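Local coordinates for protein serine protease pet (Escherichia coli, PDB 4OM9) that acts as a secreted autotransporter serine protease and enterotoxin of enteroaggregative Escherichia coli, with alpha-fodrin as its probable host-cell target, at residues A[515-520]-A[574-579]; A[592-597]-A[611-616]; A[647-652]-A[666-671]; A[662-667]-A[683-688]. All coordinates share one frame; numbering follows the deposited sequence.

Overall arrangement
Following the chain from the N terminus, contact 1 comes first: residues 521-573, with two helices and no strand, leave the beta-helix and return, and 574-579 closes that excursion antiparallel to 515-520. Contacts 2, 3 and 4 are parallel pairings between successive coils, each closing a loop of 13 to 15 residues rich in strand. Contact 2 opens after contact 1 has closed and touches it through strands 514-520 and 592-595; its other strand, 611-614, lies beside 661-664 of contact 4. Contacts 3 and 4 overlap along the chain, sharing Asp666 and Lys667 at the corner between strands 661-664 and 668-672, so their loops cross.

Contact 1 of 4, residues A[515-520]-A[574-579]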
loop_
_atom_site.group_PDB
_atom_site.type_symbol
_atom_site.label_atom_id
_atom_site.label_comp_id
_atom_site.label_asym_id
_atom_site.label_seq_id
_atom_site.Cartn_x
_atom_site.Cartn_y
_atom_site.Cartn_z
ATOM N N VAL A 515 -7.303 11.567 2.465
ATOM C CA VAL A 515 -7.577 10.160 2.713
ATOM C C VAL A 515 -6.378 9.334 2.299
ATOM O O VAL A 515 -5.888 9.453 1.169
ATOM C CB VAL A 515 -8.797 9.671 1.943
ATOM C CG1 VAL A 515 -8.918 8.166 2.064
ATOM C CG2 VAL A 515 -10.046 10.362 2.473
ATOM N N MET A 516 -5.876 8.547 3.237
ATOM C CA MET A 516 -4.849 7.567 2.957
ATOM C C MET A 516 -5.470 6.176 3.090
ATOM O O MET A 516 -6.135 5.863 4.100
ATOM C CB MET A 516 -3.657 7.717 3.907
ATOM C CG MET A 516 -2.968 9.066 3.895
ATOM S SD MET A 516 -1.813 9.150 5.281
ATOM C CE MET A 516 -1.158 10.802 5.101
ATOM N N GLN A 517 -5.254 5.350 2.073
ATOM C CA GLN A 517 -5.811 4.004 2.035
ATOM C C GLN A 517 -4.988 3.107 1.142
ATOM O O GLN A 517 -4.196 3.597 0.325
ATOM C CB GLN A 517 -7.259 4.022 1.527
ATOM C CG GLN A 517 -7.371 4.442 0.057
ATOM C CD GLN A 517 -8.694 4.035 -0.587
ATOM O OE1 GLN A 517 -9.771 4.483 -0.178
ATOM N NE2 GLN A 517 -8.608 3.195 -1.628
ATOM N N GLY A 518 -5.204 1.797 1.271
ATOM C CA GLY A 518 -4.607 0.842 0.357
ATOM C C GLY A 518 -5.250 0.884 -1.026
ATOM O O GLY A 518 -6.186 1.647 -1.284
ATOM N N HIS A 519 -4.759 0.046 -1.926
ATOM C CA HIS A 519 -5.296 0.025 -3.280
ATOM C C HIS A 519 -5.930 -1.326 -3.588
ATOM O O HIS A 519 -5.313 -2.388 -3.393
ATOM C CB HIS A 519 -4.196 0.365 -4.311
ATOM C CG HIS A 519 -4.605 0.130 -5.736
ATOM N ND1 HIS A 519 -5.507 0.941 -6.402
ATOM C CD2 HIS A 519 -4.233 -0.825 -6.626
ATOM C CE1 HIS A 519 -5.678 0.484 -7.630
ATOM N NE2 HIS A 519 -4.913 -0.584 -7.792
ATOM N N ALA A 520 -7.182 -1.286 -4.031
ATOM C CA ALA A 520 -7.885 -2.509 -4.394
ATOM C C ALA A 520 -7.231 -3.047 -5.660
ATOM O O ALA A 520 -7.076 -2.317 -6.654
ATOM C CB ALA A 520 -9.368 -2.253 -4.612
ATOM N N PRO A 574 -11.296 -9.282 -1.436
ATOM C CA PRO A 574 -10.361 -9.383 -0.310
ATOM C C PRO A 574 -8.957 -8.952 -0.675
ATOM O O PRO A 574 -8.121 -8.755 0.201
ATOM C CB PRO A 574 -10.393 -10.879 0.019
ATOM C CG PRO A 574 -10.569 -11.518 -1.359
ATOM C CD PRO A 574 -11.525 -10.593 -2.087
ATOM N N ASP A 575 -8.689 -8.805 -1.965
ATOM C CA ASP A 575 -7.327 -8.575 -2.409
ATOM C C ASP A 575 -7.003 -7.088 -2.506
ATOM O O ASP A 575 -7.409 -6.403 -3.446
ATOM C CB ASP A 575 -7.073 -9.276 -3.752
ATOM C CG ASP A 575 -8.253 -9.159 -4.716
ATOM O OD1 ASP A 575 -9.403 -9.383 -4.283
ATOM O OD2 ASP A 575 -8.028 -8.861 -5.910
ATOM N N TRP A 576 -6.241 -6.619 -1.522
ATOM C CA TRP A 576 -5.856 -5.224 -1.388
ATOM C C TRP A 576 -4.364 -5.101 -1.178
ATOM O O TRP A 576 -3.773 -5.837 -0.359
ATOM C CB TRP A 576 -6.581 -4.547 -0.203
ATOM C CG TRP A 576 -8.029 -4.293 -0.459
ATOM C CD1 TRP A 576 -9.024 -5.221 -0.524
ATOM C CD2 TRP A 576 -8.643 -3.029 -0.699
ATOM N NE1 TRP A 576 -10.219 -4.613 -0.796
ATOM C CE2 TRP A 576 -10.014 -3.268 -0.906
ATOM C CE3 TRP A 576 -8.161 -1.714 -0.773
ATOM C CZ2 TRP A 576 -10.914 -2.243 -1.171
ATOM C CZ3 TRP A 576 -9.056 -0.702 -1.046
ATOM C CH2 TRP A 576 -10.416 -0.970 -1.241
ATOM N N GLU A 577 -3.779 -4.126 -1.868
ATOM C CA GLU A 577 -2.390 -3.769 -1.668
ATOM C C GLU A 577 -2.231 -2.779 -0.515
ATOM O O GLU A 577 -2.857 -1.722 -0.489
ATOM C CB GLU A 577 -1.807 -3.193 -2.961
ATOM C CG GLU A 577 -1.407 -4.277 -3.963
ATOM C CD GLU A 577 -1.893 -3.991 -5.362
ATOM O OE1 GLU A 577 -2.032 -2.798 -5.706
ATOM O OE2 GLU A 577 -2.146 -4.954 -6.116
ATOM N N THR A 578 -1.374 -3.132 0.429
ATOM C CA THR A 578 -1.061 -2.266 1.553
ATOM C C THR A 578 -0.059 -1.211 1.120
ATOM O O THR A 578 0.905 -1.518 0.409
ATOM C CB THR A 578 -0.511 -3.080 2.723
ATOM O OG1 THR A 578 -1.504 -4.032 3.100
ATOM C CG2 THR A 578 -0.186 -2.180 3.924
ATOM N N ARG A 579 -0.293 0.029 1.535
ATOM C CA ARG A 579 0.507 1.145 1.070
ATOM C C ARG A 579 1.201 1.795 2.249
ATOM O O ARG A 579 0.641 1.811 3.349
ATOM C CB ARG A 579 -0.366 2.166 0.326
ATOM C CG ARG A 579 -1.046 1.597 -0.904
ATOM C CD ARG A 579 0.002 1.120 -1.915
ATOM N NE ARG A 579 -0.548 1.042 -3.264
ATOM C CZ ARG A 579 -0.102 0.200 -4.195
ATOM N NH1 ARG A 579 0.903 -0.616 -3.908
ATOM N NH2 ARG A 579 -0.653 0.173 -5.403
#
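Trp576 lays its six-membered ring against Ala520, whose CB sits over one face, 3.6 Å from the ring centroid and 7° off the normal, a CH-pi contact. With CG anti to the carbonyl carbon (chi1 -73°), the indole reaches back along 515-520, and Gly518 O and Gln517 NE2 come up to its edge. That amide nitrogen also bonds to Gly518 O and to Asp499, while Trp576 NE1 bonds to Gln573 O.

Glu577 pairs with His519 through two backbone bonds, His519 N to Glu577 O at 3.0 Å and Glu577 N to His519 O at 2.8 Å. This short antiparallel pairing stands out in a beta-helix built largely from parallel strands; it comes where the chain rejoins the helix after a long insertion. Glu577 and His519 side chains run alongside each other, and Glu577 OE1 meets the imidazole edge at CD2, 3.1 Å away. The carboxylate's OE2 is bonded to Thr521, and the imidazole is held by Asp499 and Asp522.

Arg579 comes next, its CG 3.9 Å from Gly518 CA. Its guanidinium runs nearly parallel to the imidazole plane (8°), NH2 lying 3.7 Å from His519 CB, while NE bonds to Asp499 O. NH2 and Glu577 OE1 attract by charge alone, the oxygen lying well out of the guanidinium plane.

Contact 2 of 4, residues A[592-597]-A[611-616]; sequences SLSIAR and VINIGD
Asp616 turns its side chain toward 592-597, and it can be followed outward atom by atom. CB lies 3.7 Å from Ile595 O, the carbonyl that accepts the Asp616 amide, and also approaches Ser594 CB. With CG anti to the backbone N (chi1 -171°), the carboxylate is carried back along the neighbouring strand. OD2 ends 3.3 Å from Ser594 OG, a long, weak hydrogen bond and not a settled one, since the hydroxyl proton has another acceptor within reach. The other oxygen, OD1, turns to its own chain and takes the amide of Thr618.

Behind this corner, strands 592-595 and 611-614 run parallel, 3° apart, as equivalent strands of consecutive coils in the right-handed beta-helix of the autotransporter passenger. Leu593 N bonds to Val611 O, Asn613 N to Leu593 O, and Ile595 N to Asn613 O. Ile595 O then takes two amides at the turn, Asp616 N at 2.8 Å, and Gly615 N in a weak, bent bond. Gly615 adopts a positive phi (77°), which glycine accommodates readily. A water continues the join: it accepts from Arg597 N and donates to Asp616 O.

Leu593, Ile595, Ile612 and Ile614 share the buried face, where Ile595 CD1 comes 4.4 Å from Ile614 CG2. The opposite face carries Ser592, Ser594, Val611 and Asn613, with Ser592 CB 3.8 Å from Val611 CB.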
loop_
_atom_site.group_PDB
_atom_site.type_symbol
_atom_site.label_atom_id
_atom_site.label_comp_id
_atom_site.label_asym_id
_atom_site.label_seq_id
_atom_site.Cartn_x
_atom_site.Cartn_y
_atom_site.Cartn_z
ATOM N N SER A 592 -10.374 17.085 7.436
ATOM C CA SER A 592 -10.283 15.795 8.079
ATOM C C SER A 592 -9.256 14.882 7.436
ATOM O O SER A 592 -9.003 14.911 6.228
ATOM C CB SER A 592 -11.661 15.119 8.135
ATOM O OG SER A 592 -12.151 14.797 6.852
ATOM N N LEU A 593 -8.634 14.093 8.290
ATOM C CA LEU A 593 -7.692 13.090 7.868
ATOM C C LEU A 593 -8.290 11.721 8.166
ATOM O O LEU A 593 -8.677 11.448 9.296
ATOM C CB LEU A 593 -6.362 13.280 8.583
ATOM C CG LEU A 593 -5.308 12.208 8.359
ATOM C CD1 LEU A 593 -4.946 12.113 6.894
ATOM C CD2 LEU A 593 -4.097 12.523 9.189
ATOM N N SER A 594 -8.384 10.884 7.138
ATOM C CA SER A 594 -8.880 9.524 7.273
ATOM C C SER A 594 -7.801 8.531 6.859
ATOM O O SER A 594 -7.199 8.643 5.778
ATOM C CB SER A 594 -10.130 9.290 6.413
ATOM O OG SER A 594 -11.126 10.253 6.676
ATOM N N ILE A 595 -7.550 7.570 7.732
ATOM C CA ILE A 595 -6.727 6.442 7.390
ATOM C C ILE A 595 -7.680 5.267 7.297
ATOM O O ILE A 595 -8.363 4.923 8.278
ATOM C CB ILE A 595 -5.626 6.181 8.422
ATOM C CG1 ILE A 595 -4.684 7.383 8.485
ATOM C CG2 ILE A 595 -4.855 4.916 8.059
ATOM C CD1 ILE A 595 -3.741 7.348 9.664
ATOM N N ALA A 596 -7.745 4.684 6.102
ATOM C CA ALA A 596 -8.698 3.637 5.794
ATOM C C ALA A 596 -7.950 2.344 5.528
ATOM O O ALA A 596 -6.759 2.252 5.803
ATOM C CB ALA A 596 -9.565 4.023 4.601
ATOM N N ARG A 597 -8.665 1.348 5.023
ATOM C CA ARG A 597 -8.175 -0.032 5.034
ATOM C C ARG A 597 -6.841 -0.180 4.300
ATOM O O ARG A 597 -6.623 0.422 3.260
ATOM C CB ARG A 597 -9.224 -0.976 4.435
ATOM C CG ARG A 597 -9.616 -0.660 2.994
ATOM C CD ARG A 597 -10.325 -1.854 2.359
ATOM N NE ARG A 597 -9.633 -3.110 2.667
ATOM C CZ ARG A 597 -10.211 -4.311 2.645
ATOM N NH1 ARG A 597 -11.490 -4.417 2.319
ATOM N NH2 ARG A 597 -9.512 -5.400 2.945
ATOM N N VAL A 611 -10.719 16.774 12.028
ATOM C CA VAL A 611 -11.170 15.438 12.371
ATOM C C VAL A 611 -10.190 14.383 11.859
ATOM O O VAL A 611 -9.759 14.424 10.707
ATOM C CB VAL A 611 -12.585 15.182 11.812
ATOM C CG1 VAL A 611 -12.927 13.714 11.860
ATOM C CG2 VAL A 611 -13.608 15.978 12.621
ATOM N N ILE A 612 -9.811 13.464 12.744
ATOM C CA ILE A 612 -8.927 12.363 12.384
ATOM C C ILE A 612 -9.604 11.013 12.607
ATOM O O ILE A 612 -9.873 10.610 13.753
ATOM C CB ILE A 612 -7.630 12.397 13.197
ATOM C CG1 ILE A 612 -6.991 13.785 13.125
ATOM C CG2 ILE A 612 -6.676 11.290 12.732
ATOM C CD1 ILE A 612 -5.614 13.861 13.781
ATOM N N ASN A 613 -9.907 10.321 11.516
ATOM C CA ASN A 613 -10.473 8.984 11.634
ATOM C C ASN A 613 -9.432 7.939 11.263
ATOM O O ASN A 613 -9.132 7.722 10.087
ATOM C CB ASN A 613 -11.726 8.846 10.771
ATOM C CG ASN A 613 -12.812 9.849 11.151
ATOM O OD1 ASN A 613 -13.047 10.115 12.336
ATOM N ND2 ASN A 613 -13.476 10.417 10.143
ATOM N N ILE A 614 -8.840 7.339 12.287
ATOM C CA ILE A 614 -7.921 6.222 12.105
ATOM C C ILE A 614 -8.678 4.915 12.072
ATOM O O ILE A 614 -9.394 4.584 13.027
ATOM C CB ILE A 614 -6.898 6.176 13.216
ATOM C CG1 ILE A 614 -6.320 7.582 13.418
ATOM C CG2 ILE A 614 -5.839 5.157 12.899
ATOM C CD1 ILE A 614 -4.947 7.616 14.053
ATOM N N GLY A 615 -8.522 4.173 10.982
ATOM C CA GLY A 615 -9.295 2.966 10.754
ATOM C C GLY A 615 -10.705 3.296 10.302
ATOM O O GLY A 615 -11.666 2.675 10.743
ATOM N N ASP A 616 -10.823 4.299 9.444
ATOM C CA ASP A 616 -12.093 4.697 8.838
ATOM C C ASP A 616 -12.629 3.594 7.932
ATOM O O ASP A 616 -11.861 2.946 7.214
ATOM C CB ASP A 616 -11.916 6.001 8.028
ATOM C CG ASP A 616 -13.243 6.587 7.557
ATOM O OD1 ASP A 616 -14.252 5.860 7.521
ATOM O OD2 ASP A 616 -13.291 7.786 7.236
HETATM O O HOH W 1 -11.549 1.406 4.893
#

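Contact 3 of 4, residues A[647-652]-A[666-671]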
loop_
_atom_site.group_PDB
_atom_site.type_symbol
_atom_site.label_atom_id
_atom_site.label_comp_id
_atom_site.label_asym_id
_atom_site.label_seq_id
_atom_site.Cartn_x
_atom_site.Cartn_y
_atom_site.Cartn_z
ATOM N N GLY A 647 -10.894 -3.259 6.879
ATOM C CA GLY A 647 -9.656 -4.008 6.825
ATOM C C GLY A 647 -8.660 -3.391 7.784
ATOM O O GLY A 647 -8.880 -2.297 8.300
ATOM N N GLU A 648 -7.563 -4.091 8.025
ATOM C CA GLU A 648 -6.538 -3.628 8.945
ATOM C C GLU A 648 -5.930 -2.292 8.521
ATOM O O GLU A 648 -5.694 -2.062 7.337
ATOM C CB GLU A 648 -5.453 -4.687 9.055
ATOM C CG GLU A 648 -4.167 -4.232 9.665
ATOM C CD GLU A 648 -3.217 -5.388 9.886
ATOM O OE1 GLU A 648 -3.591 -6.346 10.605
ATOM O OE2 GLU A 648 -2.102 -5.345 9.334
ATOM N N SER A 649 -5.697 -1.409 9.494
ATOM C CA SER A 649 -5.001 -0.149 9.247
ATOM C C SER A 649 -4.008 0.166 10.362
ATOM O O SER A 649 -4.206 -0.229 11.516
ATOM C CB SER A 649 -6.000 0.991 9.113
ATOM O OG SER A 649 -6.659 1.213 10.346
ATOM N N LYS A 650 -2.947 0.891 10.033
ATOM C CA LYS A 650 -1.912 1.154 11.028
ATOM C C LYS A 650 -1.508 2.621 11.141
ATOM O O LYS A 650 -1.136 3.255 10.143
ATOM C CB LYS A 650 -0.651 0.345 10.730
ATOM C CG LYS A 650 -0.771 -1.140 10.891
ATOM C CD LYS A 650 0.627 -1.722 10.967
ATOM C CE LYS A 650 0.613 -3.231 11.204
ATOM N NZ LYS A 650 0.118 -3.970 10.016
ATOM N N PHE A 651 -1.549 3.147 12.360
ATOM C CA PHE A 651 -0.896 4.421 12.612
ATOM C C PHE A 651 0.136 4.278 13.715
ATOM O O PHE A 651 -0.111 3.661 14.759
ATOM C CB PHE A 651 -1.880 5.536 12.970
ATOM C CG PHE A 651 -1.193 6.828 13.296
ATOM C CD1 PHE A 651 -0.609 7.588 12.285
ATOM C CD2 PHE A 651 -1.068 7.258 14.607
ATOM C CE1 PHE A 651 0.050 8.756 12.583
ATOM C CE2 PHE A 651 -0.410 8.428 14.912
ATOM C CZ PHE A 651 0.150 9.181 13.910
ATOM N N THR A 652 1.298 4.849 13.454
ATOM C CA THR A 652 2.414 4.829 14.367
ATOM C C THR A 652 3.030 6.225 14.413
ATOM O O THR A 652 3.437 6.776 13.365
ATOM C CB THR A 652 3.462 3.806 13.933
ATOM O OG1 THR A 652 2.890 2.498 14.003
ATOM C CG2 THR A 652 4.694 3.867 14.824
ATOM N N ASP A 666 -12.509 -0.176 14.070
ATOM C CA ASP A 666 -12.271 -1.610 14.037
ATOM C C ASP A 666 -11.057 -2.002 13.182
ATOM O O ASP A 666 -10.845 -1.460 12.096
ATOM C CB ASP A 666 -13.531 -2.317 13.535
ATOM C CG ASP A 666 -13.480 -3.812 13.754
ATOM O OD1 ASP A 666 -12.647 -4.263 14.568
ATOM O OD2 ASP A 666 -14.269 -4.533 13.110
ATOM N N LYS A 667 -10.247 -2.912 13.722
ATOM C CA LYS A 667 -9.081 -3.493 13.050
ATOM C C LYS A 667 -7.876 -2.539 12.914
ATOM O O LYS A 667 -6.808 -2.961 12.480
ATOM C CB LYS A 667 -9.480 -4.040 11.669
ATOM C CG LYS A 667 -10.469 -5.211 11.741
ATOM C CD LYS A 667 -10.710 -5.847 10.368
ATOM C CE LYS A 667 -11.545 -7.130 10.480
ATOM N NZ LYS A 667 -12.827 -6.901 11.210
ATOM N N ALA A 668 -8.032 -1.276 13.311
ATOM C CA ALA A 668 -6.895 -0.357 13.333
ATOM C C ALA A 668 -5.904 -0.733 14.437
ATOM O O ALA A 668 -6.293 -1.140 15.527
ATOM C CB ALA A 668 -7.365 1.091 13.512
ATOM N N ILE A 669 -4.617 -0.604 14.140
ATOM C CA ILE A 669 -3.576 -0.805 15.136
ATOM C C ILE A 669 -2.716 0.445 15.237
ATOM O O ILE A 669 -1.889 0.732 14.355
ATOM C CB ILE A 669 -2.692 -2.010 14.812
ATOM C CG1 ILE A 669 -3.557 -3.268 14.690
ATOM C CG2 ILE A 669 -1.621 -2.171 15.880
ATOM C CD1 ILE A 669 -2.783 -4.529 14.394
ATOM N N VAL A 670 -2.934 1.174 16.328
ATOM C CA VAL A 670 -2.252 2.413 16.638
ATOM C C VAL A 670 -1.166 2.263 17.694
ATOM O O VAL A 670 -1.405 1.677 18.759
ATOM C CB VAL A 670 -3.244 3.458 17.135
ATOM C CG1 VAL A 670 -2.522 4.749 17.469
ATOM C CG2 VAL A 670 -4.340 3.682 16.099
ATOM N N THR A 671 0.006 2.819 17.407
ATOM C CA THR A 671 1.121 2.852 18.344
ATOM C C THR A 671 1.638 4.270 18.606
ATOM O O THR A 671 2.434 4.814 17.843
ATOM C CB THR A 671 2.282 2.006 17.843
ATOM O OG1 THR A 671 1.824 0.666 17.619
ATOM C CG2 THR A 671 3.424 2.012 18.853
HETATM O O HOH W 2 1.024 0.776 14.900
#
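Ile669 N donates to Ser649 O at 2.7 Å, nearly straight at 166°, and Thr671 N does the same to Phe651 O at 2.8 Å. Between them the Phe651 N to Ile669 O bond is longer, 3.2 Å, and bent; its donor stands 39° above the carbonyl plane. Ile669 O has a second donor in a water, which also bonds to Thr652 OG1 and Thr671 OG1. Those two threonines stand side by side in the same rotamer, CG2 anti to the backbone N in each, and this shared setting lets one water link both hydroxyls.

On the same face Lys650 bends at its end to place NZ 2.7 Å from Glu648 OE2, a salt bridge within 647-652 that meets the oxygen from above the carboxylate plane.

The other face turns into the beta-helix. There Val670 CG1 meets the Phe651 ring at its edge, 4.1 Å from CD2, and Ile614, from strand 611-614 on another side of the coil, packs on both side chains. Nearer the corner, Ser649 OG lies 3.2 Å from Ala668 CB, and Lys667 CB and CD pass alongside Gly647.

Stacked in parallel, these strands belong to successive coils of the solenoid. The inner face is mostly apolar, Ser649 excepted, and the outer mostly polar, Ile669 excepted. Backbone bonds join the coils and the water adds a link between the threonines, whereas the Lys650-Glu648 bridge stays on its own side.

Contact 4 of 4, residues A[662-667]-A[683-688]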
loop_
_atom_site.group_PDB
_atom_site.type_symbol
_atom_site.label_atom_id
_atom_site.label_comp_id
_atom_site.label_asym_id
_atom_site.label_seq_id
_atom_site.Cartn_x
_atom_site.Cartn_y
_atom_site.Cartn_z
ATOM N N ILE A 662 -10.882 12.788 17.412
ATOM C CA ILE A 662 -10.108 11.649 16.955
ATOM C C ILE A 662 -10.900 10.364 17.141
ATOM O O ILE A 662 -11.549 10.161 18.176
ATOM C CB ILE A 662 -8.749 11.518 17.699
ATOM C CG1 ILE A 662 -7.913 12.781 17.531
ATOM C CG2 ILE A 662 -7.973 10.317 17.179
ATOM C CD1 ILE A 662 -6.594 12.751 18.316
ATOM N N SER A 663 -10.838 9.487 16.144
ATOM C CA SER A 663 -11.614 8.259 16.163
ATOM C C SER A 663 -10.751 7.107 15.690
ATOM O O SER A 663 -10.075 7.202 14.663
ATOM C CB SER A 663 -12.845 8.395 15.284
ATOM O OG SER A 663 -13.637 7.244 15.335
ATOM N N ILE A 664 -10.765 6.015 16.441
ATOM C CA ILE A 664 -9.985 4.844 16.080
ATOM C C ILE A 664 -10.938 3.667 15.950
ATOM O O ILE A 664 -11.610 3.281 16.909
ATOM C CB ILE A 664 -8.877 4.580 17.106
ATOM C CG1 ILE A 664 -8.012 5.845 17.220
ATOM C CG2 ILE A 664 -8.044 3.376 16.701
ATOM C CD1 ILE A 664 -6.802 5.722 18.112
ATOM N N GLY A 665 -11.024 3.129 14.738
ATOM C CA GLY A 665 -12.033 2.146 14.423
ATOM C C GLY A 665 -11.561 0.703 14.356
ATOM O O GLY A 665 -10.390 0.390 14.563
ATOM N N ASP A 666 -12.509 -0.176 14.070
ATOM C CA ASP A 666 -12.271 -1.610 14.037
ATOM C C ASP A 666 -11.057 -2.002 13.182
ATOM O O ASP A 666 -10.845 -1.460 12.096
ATOM C CB ASP A 666 -13.531 -2.317 13.535
ATOM C CG ASP A 666 -13.480 -3.812 13.754
ATOM O OD1 ASP A 666 -12.647 -4.263 14.568
ATOM O OD2 ASP A 666 -14.269 -4.533 13.110
ATOM N N LYS A 667 -10.247 -2.912 13.722
ATOM C CA LYS A 667 -9.081 -3.493 13.050
ATOM C C LYS A 667 -7.876 -2.539 12.914
ATOM O O LYS A 667 -6.808 -2.961 12.480
ATOM C CB LYS A 667 -9.480 -4.040 11.669
ATOM C CG LYS A 667 -10.469 -5.211 11.741
ATOM C CD LYS A 667 -10.710 -5.847 10.368
ATOM C CE LYS A 667 -11.545 -7.130 10.480
ATOM N NZ LYS A 667 -12.827 -6.901 11.210
ATOM N N LEU A 683 -11.131 11.833 22.233
ATOM C CA LEU A 683 -10.569 10.618 21.669
ATOM C C LEU A 683 -11.489 9.427 21.871
ATOM O O LEU A 683 -11.768 9.038 23.009
ATOM C CB LEU A 683 -9.206 10.323 22.294
ATOM C CG LEU A 683 -8.607 8.967 21.889
ATOM C CD1 LEU A 683 -8.564 8.816 20.385
ATOM C CD2 LEU A 683 -7.224 8.796 22.467
ATOM N N THR A 684 -11.950 8.830 20.776
ATOM C CA THR A 684 -12.835 7.677 20.885
ATOM C C THR A 684 -12.237 6.436 20.249
ATOM O O THR A 684 -12.007 6.393 19.046
ATOM C CB THR A 684 -14.210 7.947 20.249
ATOM O OG1 THR A 684 -14.860 9.008 20.960
ATOM C CG2 THR A 684 -15.084 6.700 20.339
ATOM N N ILE A 685 -11.996 5.423 21.077
ATOM C CA ILE A 685 -11.438 4.149 20.627
ATOM C C ILE A 685 -12.553 3.127 20.524
ATOM O O ILE A 685 -13.103 2.713 21.539
ATOM C CB ILE A 685 -10.341 3.667 21.585
ATOM C CG1 ILE A 685 -9.232 4.728 21.645
ATOM C CG2 ILE A 685 -9.809 2.331 21.156
ATOM C CD1 ILE A 685 -8.051 4.370 22.515
ATOM N N HIS A 686 -12.913 2.751 19.299
ATOM C CA HIS A 686 -14.067 1.876 19.074
ATOM C C HIS A 686 -13.746 0.397 19.261
ATOM O O HIS A 686 -12.584 -0.000 19.320
ATOM C CB HIS A 686 -14.638 2.065 17.667
ATOM C CG HIS A 686 -15.221 3.422 17.413
ATOM N ND1 HIS A 686 -16.512 3.752 17.754
ATOM C CD2 HIS A 686 -14.692 4.520 16.818
ATOM C CE1 HIS A 686 -16.757 5.002 17.392
ATOM N NE2 HIS A 686 -15.670 5.487 16.819
ATOM N N LYS A 687 -14.804 -0.407 19.331
ATOM C CA LYS A 687 -14.686 -1.854 19.477
ATOM C C LYS A 687 -13.924 -2.451 18.301
ATOM O O LYS A 687 -14.240 -2.185 17.135
ATOM C CB LYS A 687 -16.073 -2.492 19.596
ATOM C CG LYS A 687 -16.074 -4.008 19.747
ATOM C CD LYS A 687 -17.452 -4.509 20.190
ATOM C CE LYS A 687 -17.515 -6.031 20.283
ATOM N NZ LYS A 687 -16.637 -6.573 21.354
ATOM N N GLY A 688 -12.904 -3.241 18.617
ATOM C CA GLY A 688 -12.069 -3.830 17.591
ATOM C C GLY A 688 -10.763 -3.110 17.273
ATOM O O GLY A 688 -10.042 -3.529 16.363
HETATM O O HOH W 3 -13.856 11.247 19.528
#
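The His686 imidazole points an edge at Ser663 OG and Ile664 O, and Thr684 CG2 of its own strand covers one face, 3.7 Å above the plane and off toward the rim. Having CG beside the backbone N (chi1 -65°) swings the ring across to the neighbouring coil, where NE2 comes 3.1 Å from Ser663 OG. The Asp666 carboxylate is the second flat group: OD1 lies 3.1 Å from Gly688 CA, and OD2 has a weak salt bridge with Lys667 NZ.

Both groups ride on the outside of the parallel beta-helix, where strands 662-664 and 683-685 stack in register, 9° apart. Three backbone bonds join them, from Thr684 N to Ile662 O, from Ile664 N to Thr684 O and from His686 N to Ile664 O, all nearly straight. Past the strands the coils stay together at the corner, where Lys667 N bonds to Gly688 O at 2.7 Å. Gly688 has backbone angles that call for glycine, and its lack of a side chain leaves room for the Asp666 carboxylate.

Inside, Leu683 reaches over to the other strand with CD1, touching Ile662 CG2 at 3.6 Å and Ile664 CD1 at 4.2 Å. Val691, on the next strand along the chain, packs on both Ile664 and Ile685. At the far end a water donates to Ile662 O, 2.9 Å away, and bonds to Thr684 OG1 at 2.8 Å.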